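Local coordinates for protein flavin-dependent thymidylate synthase (Thermus thermophilus, PDB 6J61) that probably catalyses the reductive methylation of dUMP to dTMP as an FAD-containing homotetramer, with methylenetetrahydrofolate as methyl donor and NADPH as reductant, at residues L233-L246 and G253-G265. Residues are numbered along the deposited sequence; the frame is centred on the assembly and turned at random.
Sequences LRGLLTPEVYEKAL and GSRLKEALEKVFG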
loop_
_atom_site.group_PDB
_atom_site.type_symbol
_atom_site.label_atom_id
_atom_site.label_comp_id
_atom_site.label_asym_id
_atom_site.label_seq_id
_atom_site.Cartn_x
_atom_site.Cartn_y
_atom_site.Cartn_z
ATOM N N LEU A 233 15.166 -30.678 14.717
ATOM C CA LEU A 233 14.681 -31.706 13.804
ATOM C C LEU A 233 15.883 -32.432 13.237
ATOM O O LEU A 233 15.846 -33.638 13.010
ATOM C CB LEU A 233 13.853 -31.084 12.682
ATOM C CG LEU A 233 12.474 -30.617 13.131
ATOM C CD1 LEU A 233 11.678 -30.133 11.937
ATOM C CD2 LEU A 233 11.765 -31.775 13.814
ATOM N N ARG A 234 16.945 -31.682 12.979
ATOM C CA ARG A 234 18.177 -32.287 12.505
ATOM C C ARG A 234 18.727 -32.900 13.796
ATOM O O ARG A 234 18.365 -32.474 14.891
ATOM C CB ARG A 234 19.134 -31.215 11.987
ATOM C CG ARG A 234 18.569 -30.357 10.884
ATOM C CD ARG A 234 19.414 -29.109 10.674
ATOM N NE ARG A 234 18.617 -28.071 10.033
ATOM C CZ ARG A 234 18.731 -26.769 10.271
ATOM N NH1 ARG A 234 19.622 -26.312 11.141
ATOM N NH2 ARG A 234 17.924 -25.924 9.651
ATOM N N GLY A 235 19.591 -33.892 13.696
ATOM C CA GLY A 235 20.099 -34.470 14.925
ATOM C C GLY A 235 19.150 -35.538 15.417
ATOM O O GLY A 235 19.588 -36.637 15.750
ATOM N N LEU A 236 17.857 -35.216 15.471
ATOM C CA LEU A 236 16.842 -36.177 15.895
ATOM C C LEU A 236 16.407 -37.049 14.720
ATOM O O LEU A 236 15.966 -38.179 14.918
ATOM C CB LEU A 236 15.593 -35.480 16.453
ATOM C CG LEU A 236 15.483 -35.000 17.904
ATOM C CD1 LEU A 236 14.080 -34.462 18.140
ATOM C CD2 LEU A 236 15.752 -36.139 18.865
ATOM N N LEU A 237 16.539 -36.531 13.499
ATOM C CA LEU A 237 16.112 -37.268 12.313
ATOM C C LEU A 237 17.084 -37.176 11.147
ATOM O O LEU A 237 17.842 -36.217 11.032
ATOM C CB LEU A 237 14.757 -36.738 11.839
ATOM C CG LEU A 237 13.645 -36.555 12.872
ATOM C CD1 LEU A 237 12.570 -35.656 12.288
ATOM C CD2 LEU A 237 13.075 -37.912 13.275
ATOM N N THR A 238 17.039 -38.177 10.276
ATOM C CA THR A 238 17.884 -38.207 9.086
ATOM C C THR A 238 16.950 -38.034 7.902
ATOM O O THR A 238 15.753 -38.287 8.013
ATOM C CB THR A 238 18.614 -39.558 8.909
ATOM O OG1 THR A 238 17.648 -40.611 8.813
ATOM C CG2 THR A 238 19.547 -39.827 10.078
ATOM N N PRO A 239 17.483 -37.597 6.754
ATOM C CA PRO A 239 16.680 -37.393 5.546
ATOM C C PRO A 239 15.781 -38.583 5.219
ATOM O O PRO A 239 14.554 -38.462 5.196
ATOM C CB PRO A 239 17.745 -37.146 4.485
ATOM C CG PRO A 239 18.771 -36.363 5.254
ATOM C CD PRO A 239 18.875 -37.166 6.536
ATOM N N GLU A 240 16.410 -39.726 4.970
ATOM C CA GLU A 240 15.721 -40.973 4.648
ATOM C C GLU A 240 14.514 -41.240 5.555
ATOM O O GLU A 240 13.416 -41.534 5.077
ATOM C CB GLU A 240 16.721 -42.133 4.758
ATOM C CG GLU A 240 16.113 -43.536 4.739
ATOM C CD GLU A 240 15.743 -44.015 3.344
ATOM O OE1 GLU A 240 15.150 -45.113 3.229
ATOM O OE2 GLU A 240 16.048 -43.300 2.362
ATOM N N VAL A 241 14.729 -41.145 6.862
ATOM C CA VAL A 241 13.670 -41.390 7.841
ATOM C C VAL A 241 12.495 -40.433 7.662
ATOM O O VAL A 241 11.335 -40.854 7.619
ATOM C CB VAL A 241 14.213 -41.235 9.287
ATOM C CG1 VAL A 241 13.107 -41.482 10.302
ATOM C CG2 VAL A 241 15.360 -42.201 9.511
ATOM N N TYR A 242 12.811 -39.144 7.564
ATOM C CA TYR A 242 11.807 -38.100 7.403
ATOM C C TYR A 242 11.016 -38.373 6.141
ATOM O O TYR A 242 9.787 -38.366 6.153
ATOM C CB TYR A 242 12.487 -36.717 7.320
ATOM C CG TYR A 242 11.544 -35.530 7.445
ATOM C CD1 TYR A 242 10.448 -35.569 8.308
ATOM C CD2 TYR A 242 11.763 -34.361 6.723
ATOM C CE1 TYR A 242 9.599 -34.478 8.446
ATOM C CE2 TYR A 242 10.915 -33.260 6.856
ATOM C CZ TYR A 242 9.836 -33.329 7.718
ATOM O OH TYR A 242 8.986 -32.254 7.846
ATOM N N GLU A 243 11.742 -38.633 5.061
ATOM C CA GLU A 243 11.130 -38.906 3.777
ATOM C C GLU A 243 10.103 -40.035 3.842
ATOM O O GLU A 243 8.960 -39.859 3.423
ATOM C CB GLU A 243 12.202 -39.243 2.756
ATOM C CG GLU A 243 11.660 -39.545 1.387
ATOM C CD GLU A 243 12.739 -40.036 0.462
ATOM O OE1 GLU A 243 13.396 -41.046 0.811
ATOM O OE2 GLU A 243 12.933 -39.415 -0.605
ATOM N N LYS A 244 10.499 -41.194 4.358
ATOM C CA LYS A 244 9.554 -42.300 4.451
ATOM C C LYS A 244 8.294 -41.852 5.187
ATOM O O LYS A 244 7.184 -42.033 4.687
ATOM C CB LYS A 244 10.181 -43.510 5.162
ATOM C CG LYS A 244 11.125 -44.320 4.277
ATOM C CD LYS A 244 11.613 -45.594 4.960
ATOM C CE LYS A 244 12.531 -46.390 4.029
ATOM N NZ LYS A 244 13.132 -47.604 4.666
ATOM N N ALA A 245 8.473 -41.252 6.362
ATOM C CA ALA A 245 7.345 -40.775 7.158
ATOM C C ALA A 245 6.410 -39.874 6.347
ATOM O O ALA A 245 5.187 -39.977 6.461
ATOM C CB ALA A 245 7.851 -40.031 8.392
ATOM N N LEU A 246 6.983 -38.993 5.532
ATOM C CA LEU A 246 6.185 -38.089 4.713
ATOM C C LEU A 246 5.408 -38.839 3.631
ATOM O O LEU A 246 4.174 -38.760 3.578
ATOM C CB LEU A 246 7.079 -37.023 4.067
ATOM C CG LEU A 246 7.780 -36.048 5.017
ATOM C CD1 LEU A 246 8.796 -35.239 4.251
ATOM C CD2 LEU A 246 6.768 -35.144 5.677
ATOM N N GLY A 253 7.336 -36.436 -5.071
ATOM C CA GLY A 253 7.900 -35.460 -5.984
ATOM C C GLY A 253 8.308 -34.168 -5.299
ATOM O O GLY A 253 8.859 -34.188 -4.193
ATOM N N SER A 254 8.024 -33.044 -5.958
ATOM C CA SER A 254 8.358 -31.714 -5.453
ATOM C C SER A 254 7.934 -31.437 -4.009
ATOM O O SER A 254 8.726 -30.923 -3.219
ATOM C CB SER A 254 7.751 -30.660 -6.366
ATOM O OG SER A 254 8.187 -30.849 -7.693
ATOM N N ARG A 255 6.689 -31.750 -3.662
ATOM C CA ARG A 255 6.232 -31.526 -2.292
ATOM C C ARG A 255 7.209 -32.202 -1.334
ATOM O O ARG A 255 7.704 -31.586 -0.393
ATOM C CB ARG A 255 4.828 -32.112 -2.077
ATOM C CG ARG A 255 3.702 -31.089 -2.045
ATOM C CD ARG A 255 3.935 -30.018 -0.974
ATOM N NE ARG A 255 3.469 -30.359 0.373
ATOM C CZ ARG A 255 2.209 -30.659 0.677
ATOM N NH1 ARG A 255 1.280 -30.673 -0.273
ATOM N NH2 ARG A 255 1.865 -30.911 1.932
ATOM N N LEU A 256 7.484 -33.476 -1.596
ATOM C CA LEU A 256 8.394 -34.263 -0.772
ATOM C C LEU A 256 9.799 -33.665 -0.741
ATOM O O LEU A 256 10.348 -33.400 0.326
ATOM C CB LEU A 256 8.482 -35.699 -1.304
ATOM C CG LEU A 256 8.189 -36.877 -0.369
ATOM C CD1 LEU A 256 8.928 -38.081 -0.922
ATOM C CD2 LEU A 256 8.649 -36.599 1.057
ATOM N N LYS A 257 10.384 -33.481 -1.917
ATOM C CA LYS A 257 11.722 -32.923 -2.014
ATOM C C LYS A 257 11.796 -31.614 -1.234
ATOM O O LYS A 257 12.703 -31.405 -0.424
ATOM C CB LYS A 257 12.081 -32.686 -3.480
ATOM C CG LYS A 257 13.460 -32.106 -3.688
ATOM C CD LYS A 257 13.831 -32.076 -5.160
ATOM C CE LYS A 257 15.137 -31.325 -5.378
ATOM N NZ LYS A 257 16.246 -31.885 -4.551
ATOM N N GLU A 258 10.828 -30.736 -1.478
ATOM C CA GLU A 258 10.768 -29.448 -0.800
ATOM C C GLU A 258 10.680 -29.600 0.716
ATOM O O GLU A 258 11.433 -28.960 1.446
ATOM C CB GLU A 258 9.571 -28.647 -1.312
ATOM C CG GLU A 258 9.744 -28.103 -2.718
ATOM C CD GLU A 258 8.427 -27.643 -3.333
ATOM O OE1 GLU A 258 7.481 -27.349 -2.574
ATOM O OE2 GLU A 258 8.341 -27.567 -4.575
ATOM N N ALA A 259 9.762 -30.442 1.183
ATOM C CA ALA A 259 9.584 -30.667 2.618
ATOM C C ALA A 259 10.906 -31.074 3.263
ATOM O O ALA A 259 11.209 -30.696 4.396
ATOM C CB ALA A 259 8.530 -31.749 2.859
ATOM N N LEU A 260 11.686 -31.860 2.536
ATOM C CA LEU A 260 12.973 -32.299 3.034
ATOM C C LEU A 260 13.939 -31.127 2.981
ATOM O O LEU A 260 14.675 -30.876 3.941
ATOM C CB LEU A 260 13.517 -33.447 2.182
ATOM C CG LEU A 260 12.774 -34.780 2.221
ATOM C CD1 LEU A 260 13.414 -35.740 1.235
ATOM C CD2 LEU A 260 12.803 -35.344 3.615
ATOM N N GLU A 261 13.928 -30.409 1.860
ATOM C CA GLU A 261 14.818 -29.264 1.679
ATOM C C GLU A 261 14.525 -28.141 2.674
ATOM O O GLU A 261 15.314 -27.213 2.821
ATOM C CB GLU A 261 14.739 -28.747 0.232
ATOM C CG GLU A 261 15.185 -29.785 -0.810
ATOM C CD GLU A 261 15.239 -29.244 -2.242
ATOM O OE1 GLU A 261 14.200 -28.769 -2.751
ATOM O OE2 GLU A 261 16.323 -29.303 -2.869
ATOM N N LYS A 262 13.396 -28.237 3.366
ATOM C CA LYS A 262 13.022 -27.234 4.356
ATOM C C LYS A 262 13.741 -27.499 5.674
ATOM O O LYS A 262 14.002 -26.578 6.444
ATOM C CB LYS A 262 11.519 -27.265 4.629
ATOM C CG LYS A 262 10.626 -26.765 3.515
ATOM C CD LYS A 262 9.183 -26.810 4.004
ATOM C CE LYS A 262 8.183 -26.368 2.966
ATOM N NZ LYS A 262 6.837 -26.481 3.567
ATOM N N VAL A 263 14.038 -28.770 5.927
ATOM C CA VAL A 263 14.702 -29.190 7.152
ATOM C C VAL A 263 16.209 -29.413 6.979
ATOM O O VAL A 263 16.996 -29.110 7.875
ATOM C CB VAL A 263 14.064 -30.506 7.684
ATOM C CG1 VAL A 263 14.959 -31.145 8.745
ATOM C CG2 VAL A 263 12.683 -30.219 8.259
ATOM N N PHE A 264 16.602 -29.916 5.816
ATOM C CA PHE A 264 17.998 -30.225 5.563
ATOM C C PHE A 264 18.687 -29.426 4.463
ATOM O O PHE A 264 19.807 -28.954 4.643
ATOM C CB PHE A 264 18.117 -31.717 5.253
ATOM C CG PHE A 264 17.670 -32.604 6.373
ATOM C CD1 PHE A 264 18.439 -32.734 7.526
ATOM C CD2 PHE A 264 16.486 -33.322 6.276
ATOM C CE1 PHE A 264 18.037 -33.574 8.569
ATOM C CE2 PHE A 264 16.073 -34.162 7.309
ATOM C CZ PHE A 264 16.855 -34.288 8.459
ATOM N N GLY A 265 18.027 -29.296 3.317
ATOM C CA GLY A 265 18.613 -28.574 2.201
ATOM C C GLY A 265 18.392 -27.079 2.245
ATOM O O GLY A 265 18.698 -26.432 1.223
#
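Short helices near the C-terminal end of this ThyX protein, probably part of its extra C-terminal domain, pack together where L260 and V263 of segment 253-265, with F264 just past the helix, meet Y242, P239 and R234. Helix 239-246 meets helix 253-263 at 139°, with the axes 10.1 Å apart. L260 is the knob of this crossing. Its side chain fits among P239, Y242, E243 and L246, and its CD2 lies 3.4 Å from Y242 CD2. One turn back, L256 CD2 packs on L246 CB at 3.4 Å. L246 CD1 then passes A259 CB and sits over one face of the Y242 ring. CG of Y242 is anti to the backbone N (chi1 -168°), and this sets its CE2 against V263 CG2 at 3.8 Å. V263 CG2 also touches L233 CD1.

F264 closes the end of the contact. P239 CG stands 3.9 Å from the ring centroid, almost on the ring normal, in a CH-pi contact. V263 CG1 covers the opposite face, and L237 O lies at the ring edge, 3.4 Å from CZ. R234 runs past F264 with its chain extended from CG to NE. R234 NE gives a nearly straight hydrogen bond of 2.9 Å to V263 O, which lies in the guanidinium plane. An alanine in place of R234 would probably leave V263 O without this donor and uncover the part of the F264 ring that CG touches.

The contact itself lies away from the FAD sites, but E258 forms a salt bridge with R54 of helix 42-54 and a hydrogen bond with H55, a residue of the FAD pocket. On the second subunit, L225 packs on Y242, A232 packs on L246, and E229 forms a salt bridge with K262, so both helices also border the neighbouring chain.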